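Local atomic coordinates of amphoterin-induced protein 1 (Mus musculus, PDB entry 2XOT), a protein that promotes the growth and bundling of neurites from cultured hippocampal neurons and may mediate homophilic and heterophilic cell-cell interaction. Residues N21-S26 against Q35-Y40; N77-E82 against N98-L103; N122-V127 against N146-F151; Q137-Y142 against L162-L167; P187-N192 against T265-T270. One frame throughout, in Å; residues are numbered along the deposited sequence.

Contact 1 of 5, residues N21-S26 against Q35-Y40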
# COMPACT_ATOMS: atom_id res chain seq x y z
N ASN B 21 0.13 -11.28 -12.76
CA ASN B 21 0.50 -9.88 -13.00
C ASN B 21 1.83 -9.43 -12.37
O ASN B 21 2.17 -8.26 -12.42
CB ASN B 21 -0.66 -8.92 -12.68
CG ASN B 21 -1.02 -8.85 -11.21
OD1 ASN B 21 -0.38 -9.48 -10.37
ND2 ASN B 21 -2.05 -8.05 -10.89
N ILE B 22 2.61 -10.37 -11.85
CA ILE B 22 3.96 -10.06 -11.36
C ILE B 22 5.08 -10.64 -12.25
O ILE B 22 5.12 -11.84 -12.49
CB ILE B 22 4.15 -10.62 -9.94
CG1 ILE B 22 3.23 -9.86 -8.97
CG2 ILE B 22 5.63 -10.54 -9.51
CD1 ILE B 22 3.38 -10.31 -7.54
N LEU B 23 5.99 -9.79 -12.74
CA LEU B 23 7.18 -10.27 -13.46
C LEU B 23 8.34 -10.14 -12.51
O LEU B 23 8.62 -9.05 -12.06
CB LEU B 23 7.48 -9.45 -14.71
CG LEU B 23 6.53 -9.42 -15.92
CD1 LEU B 23 7.35 -9.39 -17.21
CD2 LEU B 23 5.47 -10.52 -15.92
N SER B 24 8.99 -11.24 -12.20
CA SER B 24 10.21 -11.21 -11.39
C SER B 24 11.39 -11.53 -12.32
O SER B 24 11.52 -12.66 -12.76
CB SER B 24 10.11 -12.26 -10.26
OG SER B 24 11.24 -12.26 -9.39
N CYS B 25 12.20 -10.51 -12.64
CA CYS B 25 13.32 -10.67 -13.58
C CYS B 25 14.65 -10.22 -12.94
O CYS B 25 15.51 -9.61 -13.59
CB CYS B 25 13.04 -9.89 -14.86
SG CYS B 25 11.33 -9.88 -15.45
N SER B 26 14.82 -10.53 -11.65
CA SER B 26 15.92 -10.01 -10.86
C SER B 26 17.11 -10.95 -10.90
O SER B 26 16.95 -12.15 -11.11
CB SER B 26 15.48 -9.83 -9.40
OG SER B 26 15.35 -11.07 -8.74
N GLN B 35 12.60 -7.67 -23.55
CA GLN B 35 11.70 -7.27 -24.64
C GLN B 35 10.26 -7.74 -24.44
O GLN B 35 10.03 -8.77 -23.83
CB GLN B 35 12.22 -7.86 -25.96
CG GLN B 35 13.46 -7.16 -26.53
CD GLN B 35 13.78 -7.59 -27.97
OE1 GLN B 35 14.67 -8.42 -28.20
NE2 GLN B 35 13.03 -7.05 -28.94
N SER B 36 9.31 -7.00 -24.99
CA SER B 36 7.91 -7.40 -25.05
C SER B 36 7.33 -7.65 -23.66
O SER B 36 6.88 -8.76 -23.34
CB SER B 36 7.71 -8.62 -25.98
OG SER B 36 7.77 -8.23 -27.36
N LEU B 37 7.36 -6.60 -22.85
CA LEU B 37 6.78 -6.64 -21.51
C LEU B 37 5.26 -6.64 -21.61
O LEU B 37 4.69 -5.76 -22.24
CB LEU B 37 7.27 -5.45 -20.69
CG LEU B 37 8.76 -5.42 -20.37
CD1 LEU B 37 9.14 -4.04 -19.79
CD2 LEU B 37 9.18 -6.58 -19.43
N PRO B 38 4.59 -7.62 -20.98
CA PRO B 38 3.14 -7.73 -21.15
C PRO B 38 2.36 -6.58 -20.52
O PRO B 38 2.75 -6.06 -19.47
CB PRO B 38 2.78 -9.07 -20.50
CG PRO B 38 4.05 -9.68 -20.05
CD PRO B 38 5.14 -8.70 -20.14
N SER B 39 1.28 -6.18 -21.15
CA SER B 39 0.52 -5.02 -20.68
C SER B 39 -0.22 -5.27 -19.36
O SER B 39 -0.57 -4.31 -18.68
CB SER B 39 -0.48 -4.59 -21.74
OG SER B 39 -1.11 -5.73 -22.27
N TYR B 40 -0.44 -6.53 -19.02
CA TYR B 40 -1.06 -6.90 -17.73
C TYR B 40 -0.16 -6.70 -16.50
O TYR B 40 -0.63 -6.82 -15.36
CB TYR B 40 -1.62 -8.34 -17.78
CG TYR B 40 -0.62 -9.45 -18.06
CD1 TYR B 40 0.42 -9.71 -17.19
CD2 TYR B 40 -0.73 -10.25 -19.19
CE1 TYR B 40 1.34 -10.70 -17.44
CE2 TYR B 40 0.18 -11.26 -19.44
CZ TYR B 40 1.21 -11.48 -18.57
OH TYR B 40 2.13 -12.50 -18.78
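Leu23 carries this contact by dividing its two methyl groups between different partners. Leu23 CD1 reaches toward the ring of Pro38, 3.7 Å from Pro38 CD, and also lies 4.0 Å from Leu37 CD2. The second branch, Leu23 CD2, turns to Tyr40, where Tyr40 CE1 is 4.4 Å away and the methyl approaches the aromatic ring at a slant. Next to it, Asn21 adds a further touch: its CB stands 3.4 Å from Tyr40 O. The junction is therefore apolar at its middle, with a polar backbone atom at its margin. It belongs to the N-terminal cap of the leucine-rich repeat solenoid, in which strand 22-24 runs parallel to strand 43-45 and the loop 35-40 packs against it and leads into the first repeat. Beyond the first shell, the Tyr40 ring is held on one face by its own neighbour Pro38, whose CB sits 3.4 Å above the ring plane, offset toward the rim. Tyr40 CG stands between the backbone N and the carbonyl carbon (chi1 60°), which brings the ring back over the proline. At the phenol end, OH is hydrogen-bonded to Ser11. Asn21 has a similar first torsion, 67°, but its amide leads away from the loop, and OD1 is hydrogen-bonded to Tyr142 of the second subunit. Further along the strand, Cys25 is tied to Cys16 by a disulfide.

Contact 2 of 5, residues N77-E82 against N98-L103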
# COMPACT_ATOMS: atom_id res chain seq x y z
N ASN B 77 23.07 5.16 -14.67
CA ASN B 77 23.60 6.53 -14.62
C ASN B 77 22.85 7.51 -15.53
O ASN B 77 23.22 8.67 -15.65
CB ASN B 77 25.08 6.53 -14.93
CG ASN B 77 25.39 5.92 -16.25
OD1 ASN B 77 24.63 6.05 -17.20
ND2 ASN B 77 26.52 5.25 -16.33
N PHE B 78 21.77 7.05 -16.16
CA PHE B 78 21.03 7.89 -17.08
C PHE B 78 19.56 7.50 -17.14
O PHE B 78 19.25 6.33 -17.25
CB PHE B 78 21.64 7.82 -18.48
CG PHE B 78 20.73 8.37 -19.54
CD1 PHE B 78 20.70 9.73 -19.80
CD2 PHE B 78 19.87 7.53 -20.23
CE1 PHE B 78 19.84 10.25 -20.74
CE2 PHE B 78 19.00 8.06 -21.18
CZ PHE B 78 18.99 9.42 -21.43
N ILE B 79 18.65 8.48 -17.06
CA ILE B 79 17.21 8.24 -17.20
C ILE B 79 16.68 9.23 -18.19
O ILE B 79 16.89 10.44 -18.03
CB ILE B 79 16.45 8.46 -15.85
CG1 ILE B 79 16.98 7.51 -14.78
CG2 ILE B 79 14.95 8.24 -16.03
CD1 ILE B 79 16.67 7.95 -13.40
N SER B 80 15.98 8.74 -19.20
CA SER B 80 15.45 9.59 -20.25
C SER B 80 14.38 10.55 -19.74
O SER B 80 13.62 10.23 -18.81
CB SER B 80 14.87 8.74 -21.39
OG SER B 80 13.91 9.47 -22.15
N SER B 81 14.29 11.72 -20.38
CA SER B 81 13.25 12.70 -20.06
C SER B 81 11.86 12.21 -20.48
O SER B 81 10.86 12.88 -20.22
CB SER B 81 13.57 14.02 -20.76
OG SER B 81 13.94 13.78 -22.11
N GLU B 82 11.81 11.05 -21.12
CA GLU B 82 10.54 10.44 -21.53
C GLU B 82 10.35 9.03 -20.97
O GLU B 82 9.47 8.32 -21.40
CB GLU B 82 10.49 10.33 -23.05
CG GLU B 82 11.00 11.56 -23.80
CD GLU B 82 10.10 12.76 -23.62
OE1 GLU B 82 8.87 12.59 -23.72
OE2 GLU B 82 10.64 13.88 -23.41
N ASN B 98 22.06 2.66 -7.16
CA ASN B 98 22.38 2.83 -8.59
C ASN B 98 23.51 3.86 -8.72
O ASN B 98 24.15 4.19 -7.73
CB ASN B 98 21.12 3.27 -9.36
CG ASN B 98 20.31 2.09 -9.87
OD1 ASN B 98 19.17 1.86 -9.44
ND2 ASN B 98 20.89 1.34 -10.78
N HIS B 99 23.78 4.36 -9.93
CA HIS B 99 24.87 5.33 -10.12
C HIS B 99 24.31 6.67 -10.56
O HIS B 99 24.93 7.35 -11.39
CB HIS B 99 25.87 4.81 -11.16
CG HIS B 99 26.56 3.54 -10.78
ND1 HIS B 99 27.19 2.73 -11.70
CD2 HIS B 99 26.71 2.93 -9.58
CE1 HIS B 99 27.70 1.68 -11.09
NE2 HIS B 99 27.43 1.78 -9.80
N LEU B 100 23.16 7.07 -10.03
CA LEU B 100 22.53 8.32 -10.48
C LEU B 100 23.25 9.51 -9.88
O LEU B 100 23.53 9.54 -8.68
CB LEU B 100 21.04 8.37 -10.15
CG LEU B 100 20.14 7.35 -10.83
CD1 LEU B 100 18.79 7.30 -10.11
CD2 LEU B 100 19.95 7.68 -12.30
N HIS B 101 23.54 10.49 -10.73
CA HIS B 101 24.41 11.61 -10.36
C HIS B 101 23.68 12.94 -10.37
O HIS B 101 24.00 13.84 -9.59
CB HIS B 101 25.63 11.66 -11.28
CG HIS B 101 26.59 12.75 -10.94
ND1 HIS B 101 27.16 12.87 -9.69
CD2 HIS B 101 27.08 13.76 -11.69
CE1 HIS B 101 27.96 13.92 -9.69
NE2 HIS B 101 27.94 14.48 -10.89
N THR B 102 22.70 13.08 -11.24
CA THR B 102 21.89 14.29 -11.21
C THR B 102 20.40 14.02 -11.40
O THR B 102 20.00 13.05 -12.02
CB THR B 102 22.44 15.39 -12.20
OG1 THR B 102 21.39 16.32 -12.55
CG2 THR B 102 23.05 14.79 -13.47
N LEU B 103 19.60 14.89 -10.80
CA LEU B 103 18.15 14.84 -10.87
C LEU B 103 17.69 16.01 -11.74
O LEU B 103 17.49 17.11 -11.25
CB LEU B 103 17.56 14.94 -9.45
CG LEU B 103 17.27 13.63 -8.70
CD1 LEU B 103 18.22 12.49 -9.03
CD2 LEU B 103 17.25 13.90 -7.21
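With CG set opposite the carbonyl carbon (chi1 -65°), Leu100 continues its extended line into CD1 while CD2 branches toward Ile79, whose CG1 branch has a matching first torsion of -60°. The two side chains cross at about a right angle. Ile79 CD1 comes within 3.5 Å of Leu100 CD2, a tight fit for two methyl carbons, and the other leucine methyl, Leu100 CD1, is 4.0 Å from the same Ile79 CD1. Beside this pair the backbone takes over: Asn77 CA offers its hydrogen to His99 O at 3.6 Å, a CA-H...O contact with an angle of 139° at the hydrogen. The His99 ring leads away from this segment and meets the rings of His75 and His123 at shallow angles. The backbone N of Leu100 donates to Asn122 OD1. Ile79 of LRR 2 thus packs against Leu100 of LRR 3, part of the stacking of successive coils that makes the leucine-rich repeat solenoid.

Contact 3 of 5, residues N122-V127 against N146-F151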
# COMPACT_ATOMS: atom_id res chain seq x y z
N ASN B 122 22.89 6.48 -4.02
CA ASN B 122 23.29 6.86 -5.38
C ASN B 122 24.48 7.85 -5.33
O ASN B 122 25.18 7.91 -4.33
CB ASN B 122 22.08 7.45 -6.10
CG ASN B 122 21.26 6.40 -6.80
OD1 ASN B 122 21.67 5.90 -7.85
ND2 ASN B 122 20.08 6.07 -6.24
N HIS B 123 24.74 8.60 -6.40
CA HIS B 123 25.80 9.60 -6.38
C HIS B 123 25.24 11.00 -6.53
O HIS B 123 25.81 11.84 -7.21
CB HIS B 123 26.79 9.31 -7.52
CG HIS B 123 27.42 7.95 -7.44
ND1 HIS B 123 27.57 7.14 -8.55
CD2 HIS B 123 27.92 7.25 -6.40
CE1 HIS B 123 28.16 6.01 -8.19
NE2 HIS B 123 28.35 6.04 -6.88
N ILE B 124 24.10 11.28 -5.89
CA ILE B 124 23.44 12.54 -6.08
C ILE B 124 24.11 13.63 -5.26
O ILE B 124 24.34 13.49 -4.04
CB ILE B 124 21.92 12.46 -5.77
CG1 ILE B 124 21.23 11.45 -6.70
CG2 ILE B 124 21.29 13.82 -5.89
CD1 ILE B 124 19.79 11.16 -6.32
N VAL B 125 24.45 14.72 -5.93
CA VAL B 125 25.15 15.83 -5.29
C VAL B 125 24.21 17.02 -5.08
O VAL B 125 24.31 17.72 -4.09
CB VAL B 125 26.42 16.26 -6.10
CG1 VAL B 125 26.85 17.63 -5.69
CG2 VAL B 125 27.56 15.24 -5.91
N VAL B 126 23.30 17.22 -6.01
CA VAL B 126 22.45 18.41 -6.02
C VAL B 126 21.04 18.03 -6.37
O VAL B 126 20.82 17.35 -7.38
CB VAL B 126 22.97 19.44 -7.07
CG1 VAL B 126 21.93 20.51 -7.35
CG2 VAL B 126 24.25 20.05 -6.60
N VAL B 127 20.09 18.47 -5.54
CA VAL B 127 18.66 18.19 -5.74
C VAL B 127 17.97 19.41 -6.36
O VAL B 127 17.88 20.46 -5.73
CB VAL B 127 17.96 17.84 -4.38
CG1 VAL B 127 16.47 17.45 -4.61
CG2 VAL B 127 18.70 16.72 -3.66
N ASN B 146 23.58 9.76 -0.18
CA ASN B 146 24.06 10.47 -1.36
C ASN B 146 25.16 11.46 -0.94
O ASN B 146 25.71 11.32 0.14
CB ASN B 146 22.89 11.14 -2.07
CG ASN B 146 22.04 10.15 -2.83
OD1 ASN B 146 20.96 9.73 -2.37
ND2 ASN B 146 22.51 9.76 -4.00
N GLN B 147 25.53 12.43 -1.77
CA GLN B 147 26.55 13.41 -1.40
C GLN B 147 25.96 14.83 -1.40
O GLN B 147 26.61 15.78 -1.83
CB GLN B 147 27.73 13.34 -2.38
CG GLN B 147 28.42 11.98 -2.45
CD GLN B 147 29.33 11.73 -1.25
OE1 GLN B 147 28.98 10.97 -0.34
NE2 GLN B 147 30.49 12.38 -1.23
N ILE B 148 24.74 14.95 -0.89
CA ILE B 148 23.99 16.19 -0.91
C ILE B 148 24.50 17.14 0.18
O ILE B 148 24.55 16.76 1.34
CB ILE B 148 22.46 15.94 -0.75
CG1 ILE B 148 21.95 14.97 -1.84
CG2 ILE B 148 21.69 17.25 -0.81
CD1 ILE B 148 20.51 14.49 -1.66
N SER B 149 24.85 18.37 -0.21
CA SER B 149 25.41 19.39 0.70
C SER B 149 24.47 20.58 0.95
O SER B 149 24.60 21.25 2.00
CB SER B 149 26.79 19.88 0.18
OG SER B 149 26.64 20.72 -0.96
N ARG B 150 23.53 20.85 0.03
CA ARG B 150 22.48 21.84 0.25
C ARG B 150 21.11 21.23 0.54
O ARG B 150 20.55 20.47 -0.26
CB ARG B 150 22.31 22.80 -0.94
CG ARG B 150 21.46 24.00 -0.56
CD ARG B 150 21.07 24.91 -1.72
NE ARG B 150 19.87 24.42 -2.36
CZ ARG B 150 18.64 24.88 -2.14
NH1 ARG B 150 18.38 25.86 -1.29
NH2 ARG B 150 17.66 24.33 -2.80
N PHE B 151 20.54 21.62 1.69
CA PHE B 151 19.20 21.18 2.05
C PHE B 151 18.20 21.73 1.02
O PHE B 151 18.12 22.93 0.83
CB PHE B 151 18.80 21.66 3.44
CG PHE B 151 17.47 21.15 3.89
CD1 PHE B 151 17.35 19.91 4.48
CD2 PHE B 151 16.32 21.91 3.71
CE1 PHE B 151 16.13 19.43 4.89
CE2 PHE B 151 15.08 21.42 4.11
CZ PHE B 151 14.99 20.18 4.69
O HOH W 1 23.87 19.69 -2.76
O HOH W 2 20.46 22.20 -4.39
O HOH W 3 20.88 20.20 -2.91
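Val127 and Ile148 pack slantwise, the CG2 methyl of the valine pressed against Ile148 CD1 at 3.5 Å, closer than methyl groups usually sit. Val127 CG2 lies opposite the carbonyl carbon, since CG1 takes the place anti to N (chi1 -176°), and it is this branch that faces the isoleucine. Ile124 approaches Ile148 more loosely, CG2 to CG1 at 4.3 Å, while its CB and CG1 border the amide group of Asn146. At the surface, Val125 CG2 lies 4.0 Å from Gln147 CB. These pairings join LRR 4 to LRR 5, and the asparagines belong to the asparagine ladder: Asn122 OD1 accepts from Leu100 N of the preceding coil, as Asn173 OD1 does from Ile148 N. Between the backbones, Gln147 N donates to Ile124 O at 2.8 Å. A nearly straight CA-H...O contact follows, Ile148 CA to Val125 O at 3.5 Å. Farther along, where the two segments diverge, water bridges replace direct bonds: one water accepts from Val127 N and donates to Arg150 O. Another takes a hydrogen bond from Arg150 NE in the guanidinium plane, and NH2 of that arginine forms a salt bridge with Glu154.

Contact 4 of 5, residues Q137-Y142 against L162-L167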
# COMPACT_ATOMS: atom_id res chain seq x y z
N GLN B 137 1.02 13.53 -5.68
CA GLN B 137 0.70 12.42 -4.79
C GLN B 137 1.91 11.88 -4.03
O GLN B 137 1.78 10.89 -3.35
CB GLN B 137 0.09 11.26 -5.59
CG GLN B 137 -1.17 11.64 -6.35
CD GLN B 137 -2.30 12.07 -5.45
OE1 GLN B 137 -2.38 11.66 -4.29
NE2 GLN B 137 -3.19 12.89 -5.97
N LEU B 138 3.07 12.51 -4.18
CA LEU B 138 4.33 11.98 -3.62
C LEU B 138 4.33 12.18 -2.12
O LEU B 138 4.30 13.32 -1.65
CB LEU B 138 5.56 12.63 -4.24
CG LEU B 138 6.91 11.98 -3.86
CD1 LEU B 138 6.98 10.58 -4.46
CD2 LEU B 138 8.07 12.82 -4.34
N GLN B 139 4.35 11.05 -1.39
CA GLN B 139 4.29 11.04 0.07
C GLN B 139 5.65 10.80 0.76
O GLN B 139 5.92 11.36 1.84
CB GLN B 139 3.27 10.01 0.53
CG GLN B 139 1.85 10.33 0.09
CD GLN B 139 0.82 9.31 0.54
OE1 GLN B 139 1.15 8.35 1.21
NE2 GLN B 139 -0.46 9.53 0.17
N LYS B 140 6.52 10.01 0.15
CA LYS B 140 7.80 9.61 0.76
C LYS B 140 8.94 9.71 -0.26
O LYS B 140 8.88 9.09 -1.31
CB LYS B 140 7.74 8.17 1.27
CG LYS B 140 6.64 7.87 2.30
CD LYS B 140 6.48 6.38 2.51
CE LYS B 140 5.30 6.06 3.41
NZ LYS B 140 5.30 4.58 3.75
N LEU B 141 9.98 10.47 0.06
CA LEU B 141 11.16 10.59 -0.79
C LEU B 141 12.44 10.26 -0.00
O LEU B 141 12.84 11.01 0.90
CB LEU B 141 11.25 12.00 -1.36
CG LEU B 141 12.43 12.41 -2.23
CD1 LEU B 141 12.58 11.50 -3.48
CD2 LEU B 141 12.28 13.92 -2.60
N TYR B 142 13.08 9.16 -0.40
CA TYR B 142 14.27 8.65 0.31
C TYR B 142 15.52 8.99 -0.50
O TYR B 142 15.69 8.52 -1.61
CB TYR B 142 14.18 7.15 0.48
CG TYR B 142 13.14 6.63 1.48
CD1 TYR B 142 13.51 6.21 2.75
CD2 TYR B 142 11.80 6.50 1.13
CE1 TYR B 142 12.58 5.71 3.65
CE2 TYR B 142 10.85 5.99 2.03
CZ TYR B 142 11.25 5.63 3.29
OH TYR B 142 10.35 5.11 4.19
N LEU B 162 5.81 20.29 -2.31
CA LEU B 162 5.12 19.07 -2.68
C LEU B 162 4.07 18.84 -1.58
O LEU B 162 4.43 18.65 -0.43
CB LEU B 162 6.10 17.90 -2.77
CG LEU B 162 7.14 18.01 -3.88
CD1 LEU B 162 8.27 17.00 -3.66
CD2 LEU B 162 6.50 17.83 -5.26
N PRO B 163 2.78 18.92 -1.94
CA PRO B 163 1.70 19.03 -0.97
C PRO B 163 1.49 17.83 -0.07
O PRO B 163 0.99 17.98 1.05
CB PRO B 163 0.46 19.24 -1.86
CG PRO B 163 0.81 18.61 -3.13
CD PRO B 163 2.26 18.88 -3.32
N LYS B 164 1.83 16.63 -0.53
CA LYS B 164 1.59 15.44 0.29
C LYS B 164 2.88 14.85 0.86
O LYS B 164 2.85 13.79 1.48
CB LYS B 164 0.84 14.39 -0.50
CG LYS B 164 -0.59 14.79 -0.84
CD LYS B 164 -1.38 13.57 -1.27
CE LYS B 164 -2.75 13.94 -1.77
NZ LYS B 164 -3.57 12.71 -2.02
N LEU B 165 4.00 15.55 0.70
CA LEU B 165 5.28 15.00 1.14
C LEU B 165 5.38 14.99 2.67
O LEU B 165 5.48 16.03 3.30
CB LEU B 165 6.47 15.75 0.52
CG LEU B 165 7.84 15.12 0.80
CD1 LEU B 165 7.98 13.77 0.10
CD2 LEU B 165 8.95 16.05 0.37
N MET B 166 5.40 13.80 3.23
CA MET B 166 5.35 13.60 4.67
C MET B 166 6.59 12.83 5.20
O MET B 166 6.72 12.66 6.42
CB MET B 166 4.16 12.75 4.97
CG MET B 166 4.46 11.28 4.59
SD MET B 166 3.24 10.25 5.18
CE MET B 166 3.86 9.84 6.81
N LEU B 167 7.43 12.33 4.30
CA LEU B 167 8.71 11.70 4.66
C LEU B 167 9.76 12.12 3.65
O LEU B 167 9.61 11.87 2.44
CB LEU B 167 8.60 10.17 4.69
CG LEU B 167 9.78 9.35 5.26
CD1 LEU B 167 9.26 7.97 5.68
CD2 LEU B 167 11.00 9.18 4.31
O HOH W 4 3.42 15.65 -2.95
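Leu167 reaches along segment 137-142 with nearly its whole side chain. Its CB rests against Lys140 CG at 3.9 Å, and the branch then swings toward Tyr142, because CG is anti to the backbone N (chi1 -171°). CD2 settles over one face of the tyrosine ring, 3.8 Å from the centroid and 14° off the normal, a CH-pi contact. Leu167 CD1 reaches past the rim to Tyr142 OH at 3.4 Å. That hydroxyl is in turn hydrogen-bonded to Asn21 of the second subunit, and Leu167 itself packs on the same asparagine. Alongside, the backbones form a parallel bridge between Lys140 and Leu167. Gln139 O accepts from both Met166 N and Leu167 N, at 2.9 and 3.0 Å, while Leu141 N donates to Leu167 O. In the interior, Leu165 CD1 packs on Leu141 CB, and Leu138 CD2 meets Leu162 CD1. At the solvent-facing end the extended Lys164 chain runs beside Gln137, both pointing the same way, and Lys164 NZ donates to Gln137 OE1 at 2.8 Å. A water also links Leu138 O to Lys164 N. The chemistry is graded from apolar inside to polar at the exposed end; two donors on one carbonyl pin the start of the LRR 6 strand to LRR 5, and the charged amine finds a neutral amide oxygen that probably steadies it without neutralising it.

Contact 5 of 5, residues P187-N192 against T265-T270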
# COMPACT_ATOMS: atom_id res chain seq x y z
N PRO B 187 4.64 22.35 9.64
CA PRO B 187 3.75 21.59 10.50
C PRO B 187 4.46 20.33 11.01
O PRO B 187 5.26 19.74 10.30
CB PRO B 187 2.57 21.23 9.58
CG PRO B 187 3.05 21.43 8.22
CD PRO B 187 4.24 22.32 8.23
N ALA B 188 4.17 19.96 12.25
CA ALA B 188 4.79 18.83 12.92
C ALA B 188 4.65 17.53 12.16
O ALA B 188 5.51 16.68 12.28
CB ALA B 188 4.22 18.68 14.33
N TRP B 189 3.59 17.37 11.36
CA TRP B 189 3.45 16.18 10.50
C TRP B 189 4.48 16.08 9.38
O TRP B 189 4.77 14.98 8.92
CB TRP B 189 2.03 16.03 9.91
CG TRP B 189 1.55 17.04 8.92
CD1 TRP B 189 0.70 18.11 9.17
CD2 TRP B 189 1.78 17.05 7.49
NE1 TRP B 189 0.43 18.78 8.01
CE2 TRP B 189 1.08 18.16 6.97
CE3 TRP B 189 2.52 16.25 6.63
CZ2 TRP B 189 1.10 18.49 5.60
CZ3 TRP B 189 2.55 16.56 5.27
CH2 TRP B 189 1.85 17.68 4.77
N VAL B 190 5.03 17.22 8.96
CA VAL B 190 6.17 17.21 8.05
C VAL B 190 7.45 16.94 8.85
O VAL B 190 8.24 16.08 8.48
CB VAL B 190 6.25 18.50 7.25
CG1 VAL B 190 7.51 18.52 6.40
CG2 VAL B 190 5.01 18.63 6.34
N LYS B 191 7.62 17.62 9.97
CA LYS B 191 8.83 17.46 10.77
C LYS B 191 8.97 16.03 11.24
O LYS B 191 10.10 15.53 11.43
CB LYS B 191 8.83 18.40 12.00
CG LYS B 191 8.72 19.91 11.75
CD LYS B 191 8.30 20.67 13.05
CE LYS B 191 8.48 22.16 12.93
NZ LYS B 191 7.99 22.94 14.12
N ASN B 192 7.84 15.37 11.49
CA ASN B 192 7.83 14.00 11.99
C ASN B 192 8.58 13.02 11.06
O ASN B 192 9.14 12.02 11.52
CB ASN B 192 6.39 13.53 12.16
CG ASN B 192 6.28 12.22 12.86
OD1 ASN B 192 5.89 11.22 12.26
ND2 ASN B 192 6.57 12.21 14.14
N THR B 265 -6.52 32.23 14.52
CA THR B 265 -6.63 30.79 14.29
C THR B 265 -5.44 30.08 14.93
O THR B 265 -4.28 30.44 14.67
CB THR B 265 -6.67 30.44 12.79
OG1 THR B 265 -7.78 31.10 12.17
CG2 THR B 265 -6.82 28.92 12.59
N ILE B 266 -5.73 29.08 15.77
CA ILE B 266 -4.69 28.24 16.37
C ILE B 266 -4.80 26.77 15.94
O ILE B 266 -5.80 26.11 16.19
CB ILE B 266 -4.70 28.30 17.91
CG1 ILE B 266 -4.57 29.76 18.37
CG2 ILE B 266 -3.58 27.38 18.45
CD1 ILE B 266 -4.39 30.00 19.85
N ARG B 267 -3.76 26.29 15.27
CA ARG B 267 -3.69 24.90 14.82
C ARG B 267 -3.45 23.92 15.97
O ARG B 267 -2.75 24.23 16.93
CB ARG B 267 -2.56 24.74 13.81
CG ARG B 267 -2.83 25.38 12.46
CD ARG B 267 -1.75 25.01 11.46
NE ARG B 267 -1.79 23.58 11.14
CZ ARG B 267 -0.97 22.65 11.64
NH1 ARG B 267 0.00 22.96 12.49
NH2 ARG B 267 -1.13 21.39 11.27
N CYS B 268 -4.05 22.74 15.87
CA CYS B 268 -3.68 21.61 16.70
C CYS B 268 -2.62 20.88 15.88
O CYS B 268 -2.95 20.14 14.96
CB CYS B 268 -4.89 20.73 16.95
SG CYS B 268 -4.59 19.23 17.87
N ASP B 269 -1.36 21.11 16.24
CA ASP B 269 -0.19 20.81 15.39
C ASP B 269 0.26 19.38 15.60
O ASP B 269 1.31 19.13 16.19
CB ASP B 269 0.95 21.81 15.69
CG ASP B 269 2.18 21.61 14.80
OD1 ASP B 269 2.07 21.29 13.61
OD2 ASP B 269 3.28 21.81 15.32
N THR B 270 -0.55 18.44 15.13
CA THR B 270 -0.32 17.01 15.38
C THR B 270 0.75 16.43 14.47
O THR B 270 0.98 16.94 13.38
CB THR B 270 -1.58 16.22 15.14
OG1 THR B 270 -2.15 16.64 13.89
CG2 THR B 270 -2.60 16.43 16.27
O HOH W 5 5.51 22.68 14.45
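Part of the junction of the LRR C-terminal cap with the immunoglobulin domain is made by the start of a short helix, 188-191, meeting the loop that follows strand 264-266. Asp269 supplies the main link: its OD1 accepts a nearly straight hydrogen bond from Ala188 N, 2.8 Å long and on the syn side of the carboxylate, just after the N-cap Pro187. With CG anti to the backbone N (chi1 -177°), the carboxylate extends toward the helix, and Asp269 OD2 lies 3.4 Å from Ala188 CB. The same Asp269 OD1 is gripped a second time, by Arg267 NH1 at 2.9 Å, a salt bridge within the loop that comes from above the carboxylate plane, 44° out of it. A negative group at a helix N terminus probably gains from the positive end of the helix dipole as well. Arg267 NH2 and Thr270 O both lie near the edge of the Trp189 indole, while Pro187 CG sits over one of its faces. On the immunoglobulin side, Cys268 forms the disulfide with Cys318 of strand 314-321, and Thr270 packs on strands 276-280 and 326-336; on the cap side, Ala188 touches Arg217, whose NH2 donates to Asp269 O.

In the fold
From the N terminus, contact 1 closes the cap, joining strand 22-24 to the loop entering LRR 1. Contact 2 follows in series and binds LRR 2 to LRR 3. Contact 3 binds LRR 4 to LRR 5 and touches contact 2 through Leu100, Asn122 and His123, so the coils from LRR 2 to LRR 5 are linked in sequence. Contacts 3 and 4 cross: their segments alternate and adjoin in sequence, with contact 4 linking LRR 5 to LRR 6. Contact 5 spans the longest loop, from the C-terminal cap to the immunoglobulin domain, and Trp189 packs on Leu165 of contact 4. Contacts 1 and 4, with centres about 28 Å apart, reach the same sheet and both touch the second subunit.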